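Extracellular solute-binding protein, family 1 (Bifidobacterium longum subsp. infantis, PDB 6FTH) probably captures human milk oligosaccharides outside the cell and delivers them to an ABC transporter for import. Local coordinates at residues 197-202 with 279-283; 155-161 with 310-316; 113-119 with 357-362. All blocks are in the same frame, centred on the assembly; numbering follows the deposited sequence.

Interaction 1: 197-202 with 279-283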
loop_
_atom_site.group_PDB
_atom_site.type_symbol
_atom_site.label_atom_id
_atom_site.label_comp_id
_atom_site.label_asym_id
_atom_site.label_seq_id
_atom_site.Cartn_x
_atom_site.Cartn_y
_atom_site.Cartn_z
ATOM N N ILE A 197 13.554 -0.468 23.416
ATOM C CA ILE A 197 13.815 0.352 22.238
ATOM C C ILE A 197 12.722 1.410 22.215
ATOM O O ILE A 197 11.571 1.087 21.886
ATOM C CB ILE A 197 13.767 -0.505 20.967
ATOM C CG1 ILE A 197 14.821 -1.620 21.017
ATOM C CG2 ILE A 197 13.995 0.380 19.738
ATOM C CD1 ILE A 197 14.682 -2.696 19.923
ATOM N N PRO A 198 13.002 2.663 22.593
ATOM C CA PRO A 198 11.901 3.620 22.723
ATOM C C PRO A 198 11.106 3.785 21.444
ATOM O O PRO A 198 9.876 3.704 21.479
ATOM C CB PRO A 198 12.611 4.892 23.181
ATOM C CG PRO A 198 13.816 4.370 23.913
ATOM C CD PRO A 198 14.266 3.231 23.099
ATOM N N MET A 199 11.784 4.026 20.331
ATOM C CA MET A 199 11.159 4.119 19.019
ATOM C C MET A 199 12.026 3.336 18.040
ATOM O O MET A 199 13.254 3.474 18.060
ATOM C CB MET A 199 11.053 5.585 18.587
ATOM C CG MET A 199 10.436 5.761 17.229
ATOM S SD MET A 199 10.035 7.501 16.919
ATOM C CE MET A 199 9.132 7.387 15.339
ATOM N N ASN A 200 11.390 2.508 17.207
ATOM C CA ASN A 200 12.066 1.750 16.171
ATOM C C ASN A 200 11.557 2.179 14.803
ATOM O O ASN A 200 10.344 2.306 14.598
ATOM C CB ASN A 200 11.881 0.251 16.358
ATOM C CG ASN A 200 13.100 -0.527 15.917
ATOM O OD1 ASN A 200 14.043 0.032 15.365
ATOM N ND2 ASN A 200 13.066 -1.824 16.115
ATOM N N ILE A 201 12.490 2.417 13.881
ATOM C CA ILE A 201 12.161 2.829 12.527
ATOM C C ILE A 201 12.876 1.909 11.545
ATOM O O ILE A 201 13.946 1.360 11.838
ATOM C CB ILE A 201 12.524 4.317 12.265
ATOM C CG1 ILE A 201 13.993 4.607 12.599
ATOM C CG2 ILE A 201 11.604 5.246 13.054
ATOM C CD1 ILE A 201 14.505 5.952 12.054
ATOM N N ARG A 202 12.270 1.746 10.377
ATOM C CA ARG A 202 12.825 0.985 9.269
ATOM C C ARG A 202 13.954 1.740 8.591
ATOM O O ARG A 202 13.973 2.974 8.557
ATOM C CB ARG A 202 11.757 0.783 8.194
ATOM C CG ARG A 202 10.722 -0.281 8.524
ATOM C CD ARG A 202 9.748 -0.493 7.357
ATOM N NE ARG A 202 9.204 -1.857 7.367
ATOM C CZ ARG A 202 8.529 -2.418 6.367
ATOM N NH1 ARG A 202 8.273 -1.737 5.255
ATOM N NH2 ARG A 202 8.115 -3.675 6.481
ATOM N N CYS A 279 13.856 -5.633 11.958
ATOM C CA CYS A 279 13.127 -4.580 12.646
ATOM C C CYS A 279 11.788 -5.101 13.148
ATOM O O CYS A 279 11.409 -4.853 14.300
ATOM C CB CYS A 279 12.964 -3.389 11.692
ATOM S SG CYS A 279 12.210 -1.897 12.412
ATOM N N ASP A 280 11.084 -5.878 12.317
ATOM C CA ASP A 280 9.842 -6.507 12.753
ATOM C C ASP A 280 10.079 -7.442 13.932
ATOM O O ASP A 280 9.257 -7.512 14.853
ATOM C CB ASP A 280 9.232 -7.305 11.607
ATOM C CG ASP A 280 8.562 -6.430 10.571
ATOM O OD1 ASP A 280 8.333 -5.231 10.849
ATOM O OD2 ASP A 280 8.267 -6.961 9.478
ATOM N N THR A 281 11.186 -8.185 13.905
ATOM C CA THR A 281 11.467 -9.131 14.980
ATOM C C THR A 281 11.661 -8.412 16.305
ATOM O O THR A 281 11.264 -8.932 17.355
ATOM C CB THR A 281 12.679 -9.984 14.597
ATOM O OG1 THR A 281 12.344 -10.759 13.443
ATOM C CG2 THR A 281 13.089 -10.927 15.734
ATOM N N ASP A 282 12.241 -7.211 16.281
ATOM C CA ASP A 282 12.345 -6.413 17.499
ATOM C C ASP A 282 10.973 -6.213 18.127
ATOM O O ASP A 282 10.784 -6.424 19.329
ATOM C CB ASP A 282 12.941 -5.039 17.186
ATOM C CG ASP A 282 14.427 -5.071 16.847
ATOM O OD1 ASP A 282 15.160 -5.985 17.291
ATOM O OD2 ASP A 282 14.876 -4.132 16.151
ATOM N N GLN A 283 9.999 -5.767 17.330
ATOM C CA GLN A 283 8.697 -5.441 17.896
ATOM C C GLN A 283 7.966 -6.688 18.407
ATOM O O GLN A 283 7.241 -6.621 19.404
ATOM C CB GLN A 283 7.849 -4.716 16.852
ATOM C CG GLN A 283 8.089 -3.196 16.750
ATOM C CD GLN A 283 9.420 -2.838 16.157
ATOM O OE1 GLN A 283 10.414 -2.696 16.876
ATOM N NE2 GLN A 283 9.463 -2.697 14.839
HETATM O O HOH W 1 9.884 -3.555 9.478
#

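Interaction 2: 155-161 with 310-316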
loop_
_atom_site.group_PDB
_atom_site.type_symbol
_atom_site.label_atom_id
_atom_site.label_comp_id
_atom_site.label_asym_id
_atom_site.label_seq_id
_atom_site.Cartn_x
_atom_site.Cartn_y
_atom_site.Cartn_z
ATOM N N MET A 155 0.857 4.767 13.367
ATOM C CA MET A 155 1.869 4.955 14.396
ATOM C C MET A 155 1.329 4.335 15.676
ATOM O O MET A 155 0.275 4.746 16.166
ATOM C CB MET A 155 2.135 6.447 14.599
ATOM C CG MET A 155 3.215 6.759 15.604
ATOM S SD MET A 155 3.452 8.546 15.702
ATOM C CE MET A 155 4.879 8.667 16.792
ATOM N N PHE A 156 2.049 3.356 16.214
ATOM C CA PHE A 156 1.642 2.649 17.424
ATOM C C PHE A 156 2.488 3.071 18.617
ATOM O O PHE A 156 3.680 3.373 18.488
ATOM C CB PHE A 156 1.773 1.138 17.222
ATOM C CG PHE A 156 0.935 0.610 16.094
ATOM C CD1 PHE A 156 -0.430 0.803 16.088
ATOM C CD2 PHE A 156 1.515 -0.062 15.029
ATOM C CE1 PHE A 156 -1.219 0.313 15.038
ATOM C CE2 PHE A 156 0.737 -0.546 13.983
ATOM C CZ PHE A 156 -0.632 -0.337 13.981
ATOM N N ILE A 157 1.869 3.060 19.799
ATOM C CA ILE A 157 2.591 3.287 21.046
ATOM C C ILE A 157 2.153 2.255 22.075
ATOM O O ILE A 157 1.015 1.770 22.052
ATOM C CB ILE A 157 2.412 4.724 21.559
ATOM C CG1 ILE A 157 3.423 5.072 22.655
ATOM C CG2 ILE A 157 1.013 4.972 22.034
ATOM C CD1 ILE A 157 3.623 6.555 22.762
ATOM N N ASN A 158 3.078 1.911 22.973
ATOM C CA ASN A 158 2.803 0.985 24.072
ATOM C C ASN A 158 2.068 1.763 25.154
ATOM O O ASN A 158 2.673 2.493 25.948
ATOM C CB ASN A 158 4.075 0.331 24.595
ATOM C CG ASN A 158 3.746 -0.798 25.529
ATOM O OD1 ASN A 158 2.859 -0.642 26.376
ATOM N ND2 ASN A 158 4.360 -1.943 25.321
ATOM N N LYS A 159 0.734 1.647 25.130
ATOM C CA LYS A 159 -0.124 2.304 26.098
ATOM C C LYS A 159 0.051 1.717 27.503
ATOM O O LYS A 159 -0.100 2.442 28.496
ATOM C CB LYS A 159 -1.584 2.189 25.630
ATOM C CG LYS A 159 -2.603 2.961 26.481
ATOM C CD LYS A 159 -2.297 4.448 26.566
ATOM C CE LYS A 159 -3.500 5.279 26.978
ATOM N NZ LYS A 159 -4.116 4.776 28.258
ATOM N N THR A 160 0.343 0.419 27.610
ATOM C CA THR A 160 0.629 -0.159 28.923
ATOM C C THR A 160 1.814 0.549 29.563
ATOM O O THR A 160 1.792 0.869 30.754
ATOM C CB THR A 160 0.914 -1.650 28.775
ATOM O OG1 THR A 160 -0.269 -2.302 28.299
ATOM C CG2 THR A 160 1.344 -2.276 30.115
ATOM N N TRP A 161 2.841 0.843 28.769
ATOM C CA TRP A 161 3.991 1.579 29.290
ATOM C C TRP A 161 3.616 3.004 29.680
ATOM O O TRP A 161 4.035 3.501 30.735
ATOM C CB TRP A 161 5.096 1.602 28.249
ATOM C CG TRP A 161 5.801 0.319 27.963
ATOM C CD1 TRP A 161 5.531 -0.932 28.480
ATOM C CD2 TRP A 161 6.940 0.155 27.114
ATOM N NE1 TRP A 161 6.423 -1.838 27.986
ATOM C CE2 TRP A 161 7.301 -1.209 27.147
ATOM C CE3 TRP A 161 7.681 1.031 26.321
ATOM C CZ2 TRP A 161 8.367 -1.718 26.418
ATOM C CZ3 TRP A 161 8.747 0.535 25.597
ATOM C CH2 TRP A 161 9.084 -0.832 25.646
ATOM N N GLN A 310 -1.113 -4.411 24.398
ATOM C CA GLN A 310 -0.402 -3.296 25.025
ATOM C C GLN A 310 -0.343 -2.061 24.132
ATOM O O GLN A 310 0.071 -1.004 24.612
ATOM C CB GLN A 310 1.040 -3.677 25.388
ATOM C CG GLN A 310 1.167 -4.906 26.289
ATOM C CD GLN A 310 2.591 -5.172 26.773
ATOM O OE1 GLN A 310 3.402 -4.251 26.950
ATOM N NE2 GLN A 310 2.901 -6.448 27.000
ATOM N N TYR A 311 -0.741 -2.168 22.864
ATOM C CA TYR A 311 -0.442 -1.136 21.874
ATOM C C TYR A 311 -1.712 -0.522 21.316
ATOM O O TYR A 311 -2.707 -1.223 21.074
ATOM C CB TYR A 311 0.418 -1.687 20.730
ATOM C CG TYR A 311 1.817 -2.019 21.165
ATOM C CD1 TYR A 311 2.108 -3.247 21.751
ATOM C CD2 TYR A 311 2.841 -1.103 21.027
ATOM C CE1 TYR A 311 3.395 -3.555 22.155
ATOM C CE2 TYR A 311 4.138 -1.403 21.411
ATOM C CZ TYR A 311 4.408 -2.631 22.002
ATOM O OH TYR A 311 5.691 -2.934 22.423
ATOM N N ILE A 312 -1.653 0.792 21.086
ATOM C CA ILE A 312 -2.737 1.510 20.428
ATOM C C ILE A 312 -2.192 2.332 19.268
ATOM O O ILE A 312 -1.012 2.741 19.273
ATOM C CB ILE A 312 -3.499 2.423 21.398
ATOM C CG1 ILE A 312 -2.602 3.563 21.903
ATOM C CG2 ILE A 312 -4.045 1.585 22.569
ATOM C CD1 ILE A 312 -3.310 4.599 22.768
ATOM N N PRO A 313 -3.022 2.621 18.266
ATOM C CA PRO A 313 -2.639 3.592 17.240
ATOM C C PRO A 313 -2.905 4.972 17.801
ATOM O O PRO A 313 -3.951 5.209 18.414
ATOM C CB PRO A 313 -3.616 3.288 16.091
ATOM C CG PRO A 313 -4.575 2.184 16.616
ATOM C CD PRO A 313 -4.407 2.170 18.097
ATOM N N ILE A 314 -1.961 5.882 17.591
ATOM C CA ILE A 314 -2.163 7.267 18.008
ATOM C C ILE A 314 -2.110 8.248 16.849
ATOM O O ILE A 314 -1.349 8.055 15.887
ATOM C CB ILE A 314 -1.147 7.721 19.066
ATOM C CG1 ILE A 314 0.280 7.545 18.563
ATOM C CG2 ILE A 314 -1.412 6.993 20.375
ATOM C CD1 ILE A 314 1.322 8.238 19.437
ATOM N N PRO A 315 -2.851 9.343 16.941
ATOM C CA PRO A 315 -2.624 10.444 16.004
ATOM C C PRO A 315 -1.160 10.867 16.065
ATOM O O PRO A 315 -0.510 10.792 17.116
ATOM C CB PRO A 315 -3.535 11.545 16.543
ATOM C CG PRO A 315 -4.614 10.790 17.351
ATOM C CD PRO A 315 -3.879 9.671 17.953
ATOM N N VAL A 316 -0.627 11.337 14.944
ATOM C CA VAL A 316 0.800 11.678 14.954
ATOM C C VAL A 316 1.014 12.946 15.775
ATOM O O VAL A 316 0.215 13.884 15.675
ATOM C CB VAL A 316 1.334 11.842 13.528
ATOM C CG1 VAL A 316 0.847 13.154 12.853
ATOM C CG2 VAL A 316 2.879 11.757 13.507
HETATM O O HOH W 2 5.424 -4.419 28.751
#

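Interaction 3: 113-119 with 357-362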
loop_
_atom_site.group_PDB
_atom_site.type_symbol
_atom_site.label_atom_id
_atom_site.label_comp_id
_atom_site.label_asym_id
_atom_site.label_seq_id
_atom_site.Cartn_x
_atom_site.Cartn_y
_atom_site.Cartn_z
ATOM N N MET A 113 -19.282 -6.677 -19.804
ATOM C CA MET A 113 -18.852 -6.858 -18.416
ATOM C C MET A 113 -19.750 -6.072 -17.471
ATOM O O MET A 113 -19.299 -5.165 -16.765
ATOM C CB MET A 113 -17.394 -6.428 -18.260
ATOM C CG MET A 113 -16.440 -7.250 -19.098
ATOM S SD MET A 113 -14.700 -6.788 -18.865
ATOM C CE MET A 113 -14.645 -5.151 -19.586
ATOM N N PRO A 114 -21.037 -6.400 -17.425
ATOM C CA PRO A 114 -21.948 -5.631 -16.570
ATOM C C PRO A 114 -21.548 -5.605 -15.098
ATOM O O PRO A 114 -21.811 -4.613 -14.414
ATOM C CB PRO A 114 -23.314 -6.301 -16.812
ATOM C CG PRO A 114 -22.998 -7.620 -17.425
ATOM C CD PRO A 114 -21.742 -7.418 -18.218
ATOM N N ASN A 115 -20.895 -6.658 -14.584
ATOM C CA ASN A 115 -20.520 -6.639 -13.172
ATOM C C ASN A 115 -19.373 -5.660 -12.938
ATOM O O ASN A 115 -19.241 -5.105 -11.844
ATOM C CB ASN A 115 -20.127 -8.041 -12.699
ATOM C CG ASN A 115 -21.294 -9.024 -12.727
ATOM O OD1 ASN A 115 -22.437 -8.655 -12.474
ATOM N ND2 ASN A 115 -21.004 -10.267 -13.044
ATOM N N VAL A 116 -18.539 -5.463 -13.960
ATOM C CA VAL A 116 -17.482 -4.458 -13.911
ATOM C C VAL A 116 -18.081 -3.068 -14.027
ATOM O O VAL A 116 -17.650 -2.135 -13.349
ATOM C CB VAL A 116 -16.454 -4.702 -15.030
ATOM C CG1 VAL A 116 -15.381 -3.599 -15.041
ATOM C CG2 VAL A 116 -15.792 -6.076 -14.905
ATOM N N LYS A 117 -19.082 -2.898 -14.890
ATOM C CA LYS A 117 -19.776 -1.614 -14.938
ATOM C C LYS A 117 -20.373 -1.265 -13.580
ATOM O O LYS A 117 -20.357 -0.102 -13.158
ATOM C CB LYS A 117 -20.886 -1.640 -15.993
ATOM C CG LYS A 117 -20.402 -1.487 -17.408
ATOM C CD LYS A 117 -21.527 -1.036 -18.333
ATOM C CE LYS A 117 -22.602 -2.076 -18.473
ATOM N NZ LYS A 117 -23.568 -1.629 -19.543
ATOM N N GLN A 118 -20.935 -2.254 -12.888
ATOM C CA GLN A 118 -21.518 -1.997 -11.578
ATOM C C GLN A 118 -20.437 -1.616 -10.573
ATOM O O GLN A 118 -20.616 -0.692 -9.766
ATOM C CB GLN A 118 -22.294 -3.230 -11.113
ATOM C CG GLN A 118 -23.062 -3.012 -9.861
ATOM C CD GLN A 118 -24.245 -2.108 -10.078
ATOM O OE1 GLN A 118 -24.768 -2.021 -11.192
ATOM N NE2 GLN A 118 -24.664 -1.424 -9.032
ATOM N N PHE A 119 -19.300 -2.315 -10.621
ATOM C CA PHE A 119 -18.145 -1.931 -9.813
ATOM C C PHE A 119 -17.832 -0.449 -10.015
ATOM O O PHE A 119 -17.733 0.315 -9.049
ATOM C CB PHE A 119 -16.976 -2.849 -10.222
ATOM C CG PHE A 119 -15.633 -2.582 -9.544
ATOM C CD1 PHE A 119 -15.495 -1.864 -8.372
ATOM C CD2 PHE A 119 -14.484 -3.084 -10.147
ATOM C CE1 PHE A 119 -14.244 -1.656 -7.804
ATOM C CE2 PHE A 119 -13.235 -2.898 -9.572
ATOM C CZ PHE A 119 -13.120 -2.179 -8.406
ATOM N N ALA A 357 -13.996 -12.299 -17.260
ATOM C CA ALA A 357 -13.887 -11.078 -16.462
ATOM C C ALA A 357 -15.196 -10.779 -15.749
ATOM O O ALA A 357 -15.221 -10.471 -14.549
ATOM C CB ALA A 357 -13.520 -9.898 -17.359
ATOM N N ASN A 358 -16.296 -10.828 -16.486
ATOM C CA ASN A 358 -17.570 -10.492 -15.883
ATOM C C ASN A 358 -17.851 -11.395 -14.693
ATOM O O ASN A 358 -18.346 -10.937 -13.661
ATOM C CB ASN A 358 -18.686 -10.596 -16.922
ATOM C CG ASN A 358 -19.974 -10.047 -16.403
ATOM O OD1 ASN A 358 -20.017 -8.919 -15.915
ATOM N ND2 ASN A 358 -21.027 -10.870 -16.413
ATOM N N LEU A 359 -17.531 -12.686 -14.822
ATOM C CA LEU A 359 -17.802 -13.631 -13.745
ATOM C C LEU A 359 -16.861 -13.425 -12.558
ATOM O O LEU A 359 -17.295 -13.493 -11.398
ATOM C CB LEU A 359 -17.722 -15.063 -14.268
ATOM C CG LEU A 359 -18.820 -15.440 -15.270
ATOM C CD1 LEU A 359 -18.561 -16.823 -15.825
ATOM C CD2 LEU A 359 -20.200 -15.383 -14.599
ATOM N N LEU A 360 -15.568 -13.157 -12.823
ATOM C CA LEU A 360 -14.633 -12.846 -11.745
ATOM C C LEU A 360 -15.148 -11.718 -10.871
ATOM O O LEU A 360 -14.988 -11.761 -9.646
ATOM C CB LEU A 360 -13.248 -12.477 -12.295
ATOM C CG LEU A 360 -12.416 -13.658 -12.811
ATOM C CD1 LEU A 360 -11.246 -13.134 -13.628
ATOM C CD2 LEU A 360 -11.911 -14.553 -11.698
ATOM N N TYR A 361 -15.772 -10.712 -11.496
ATOM C CA TYR A 361 -16.261 -9.516 -10.819
ATOM C C TYR A 361 -17.692 -9.655 -10.312
ATOM O O TYR A 361 -18.245 -8.700 -9.744
ATOM C CB TYR A 361 -16.062 -8.289 -11.732
ATOM C CG TYR A 361 -14.595 -7.868 -11.734
ATOM C CD1 TYR A 361 -13.636 -8.589 -12.437
ATOM C CD2 TYR A 361 -14.160 -6.800 -10.967
ATOM C CE1 TYR A 361 -12.292 -8.252 -12.390
ATOM C CE2 TYR A 361 -12.808 -6.446 -10.922
ATOM C CZ TYR A 361 -11.891 -7.171 -11.632
ATOM O OH TYR A 361 -10.549 -6.853 -11.587
ATOM N N SER A 362 -18.295 -10.834 -10.462
ATOM C CA SER A 362 -19.560 -11.073 -9.796
ATOM C C SER A 362 -19.310 -11.305 -8.315
ATOM O O SER A 362 -18.220 -11.699 -7.902
ATOM C CB SER A 362 -20.252 -12.315 -10.383
ATOM O OG SER A 362 -19.611 -13.511 -9.988
#

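Interaction 1: 197-202 with 279-283
Asn200 and the helix that contains residues 279-283 meet through one amide nitrogen that serves two acceptors. Asn200 ND2 donates to Gln283 OE1 over 2.9 Å, an N-H...O angle of 158° with the donor in the carbonyl plane on a lone pair. The same ND2 reaches Asp282 OD2, also at 2.9 Å, this time on the anti side of the carboxylate and with a more bent N-H...O angle of 145°. Both acceptors lie close to the amide plane of Asn200, as expected when each hydrogen of one NH2 group has its own partner; the Gln283 amide stands nearly perpendicular to that plane, at 82°. Neither acceptor depends on Asn200 alone: Asp282 OD2 also forms a salt bridge with Lys274, and Gln283 OE1 takes a hydrogen bond from Thr292 OG1. The bend of Gln283 at its second torsion brings OE1 back to Asn200.

Van der Waals contacts flank the polar group: the Ile197 methyl CD1 rests 3.9 Å from Asp282 CG, crossing that side chain at about a right angle, and Cys279 SG lies 3.7 Å from Ile201 O. Farther along, water 1 joins the opposite charges: it accepts from Arg202 NE at 2.8 Å, in the guanidinium plane, and donates to Asp280 OD1 at 2.7 Å, whereas Arg202 NH2 and Asp280 OD2 stay beyond salt-bridge range. Arg202 also makes a cation-pi contact with Phe276.

Strand 197-199 is an outermost strand of a four-stranded mixed sheet, beside strand 292-297, and helix 276-284 packs against its end, the alpha/beta layering typical of a lobe of a periplasmic-binding-protein fold.

Interaction 2: 155-161 with 310-316
Ile157 and Ile312 form the hydrogen-bonded pair at the middle of an antiparallel strand pairing. Backbone bonds come first: Ile157 N to Ile312 O is 2.9 Å and its return bond, Ile312 N to Ile157 O, 3.0 Å, while Ile314 N donates to Met155 O with an N-H...O angle of 166°. Phe156 with Pro313 and Asn158 with Tyr311 are the non-hydrogen-bonded pairs, where CA-H...O contacts fill in.

Apolar packing occupies the Ile157 face. With CG1 anti to N (chi1 -166°), Ile157 CG2 is the branch turned to the partner strand, where it meets Ile314 CG2 at 3.6 Å and lies beside Ile312 CG1. Met155, fully extended, sets SD against Val316 CG2. On the other face the Phe156 ring reaches Pro313 through CE1.

Side-chain polar bonds gather at the strand end. Asn158 ND2 donates to Gln310 OE1 at 3.0 Å, nearly straight at 173°, and weakly to Tyr311 OH, which also bonds Thr292 O. Asn158 CG sits over one face of the Tyr311 ring, toward its rim, the amide steeply inclined to it, and ND2 lies 3.3 Å above the Trp161 indole plane, also toward the rim. Asn158 OD1 caps the helix beginning at Lys159 by accepting from Trp161 N at 2.8 Å, the donor standing above the carbonyl plane. Water 2 links Trp161 NE1 to Gln310 OE1.

With both ends of its amide engaged, Asn158 is probably held against rotation, and one buried side chain couples the strand pairing to the start of helix 159-165.

Interaction 3: 113-119 with 357-362
Ala357 opens the contact with its CB 3.7 Å from Met113 SD, placed there by an extended second torsion. Next, Asn358 reaches across with its side chain and backbone together. Its OD1 accepts from Asn115 N at 2.8 Å in a nearly straight bond, and its O takes Asn115 ND2 at 2.8 Å and 178°, the donor standing above the carbonyl plane. The two amide groups are nearly parallel, 10° apart. Because Asn115 lies in the first turn of helix 114-122, OD1 satisfies a backbone N-H there, tying that helix start to the end of helix 350-360 in the lobe of the solute-binding fold whose sheet includes strand 339-343. Cut back to an alanine, Asn358 would lose OD1, which would probably leave Asn115 N without this acceptor and open a gap beside the Pro114 ring, whose CD lies 3.2 Å from Asn358 OD1. Tyr361 then packs its ring against Val116, Tyr361 CG lying 3.8 Å from Val116 CG2, and rim to rim with Phe119, the ring planes 24° apart; its hydroxyl bonds Pro141 O. Lastly, Ser362 sets CB 3.4 Å from Asn115 ND2, while its OG donates to Leu359 O.

Interactions 1 and 2 belong to one lobe and share a sheet: strand 197-199 and strand 311-313 are its outermost strands, with 292-297 and 154-158 between them. Their centres are 13 Å apart and their nearest atoms about 5 Å, so they do not touch; Thr292 bridges them, its OG1 bonding Gln283 and its O bonding Tyr311. Interaction 3 lies on the opposite side of the chain's centre, 43 Å from interaction 1 and 41 Å from interaction 2 between centres, beside the other sheet. This separation fits a two-lobed binding protein, in which the oligosaccharide would probably be held between the lobes.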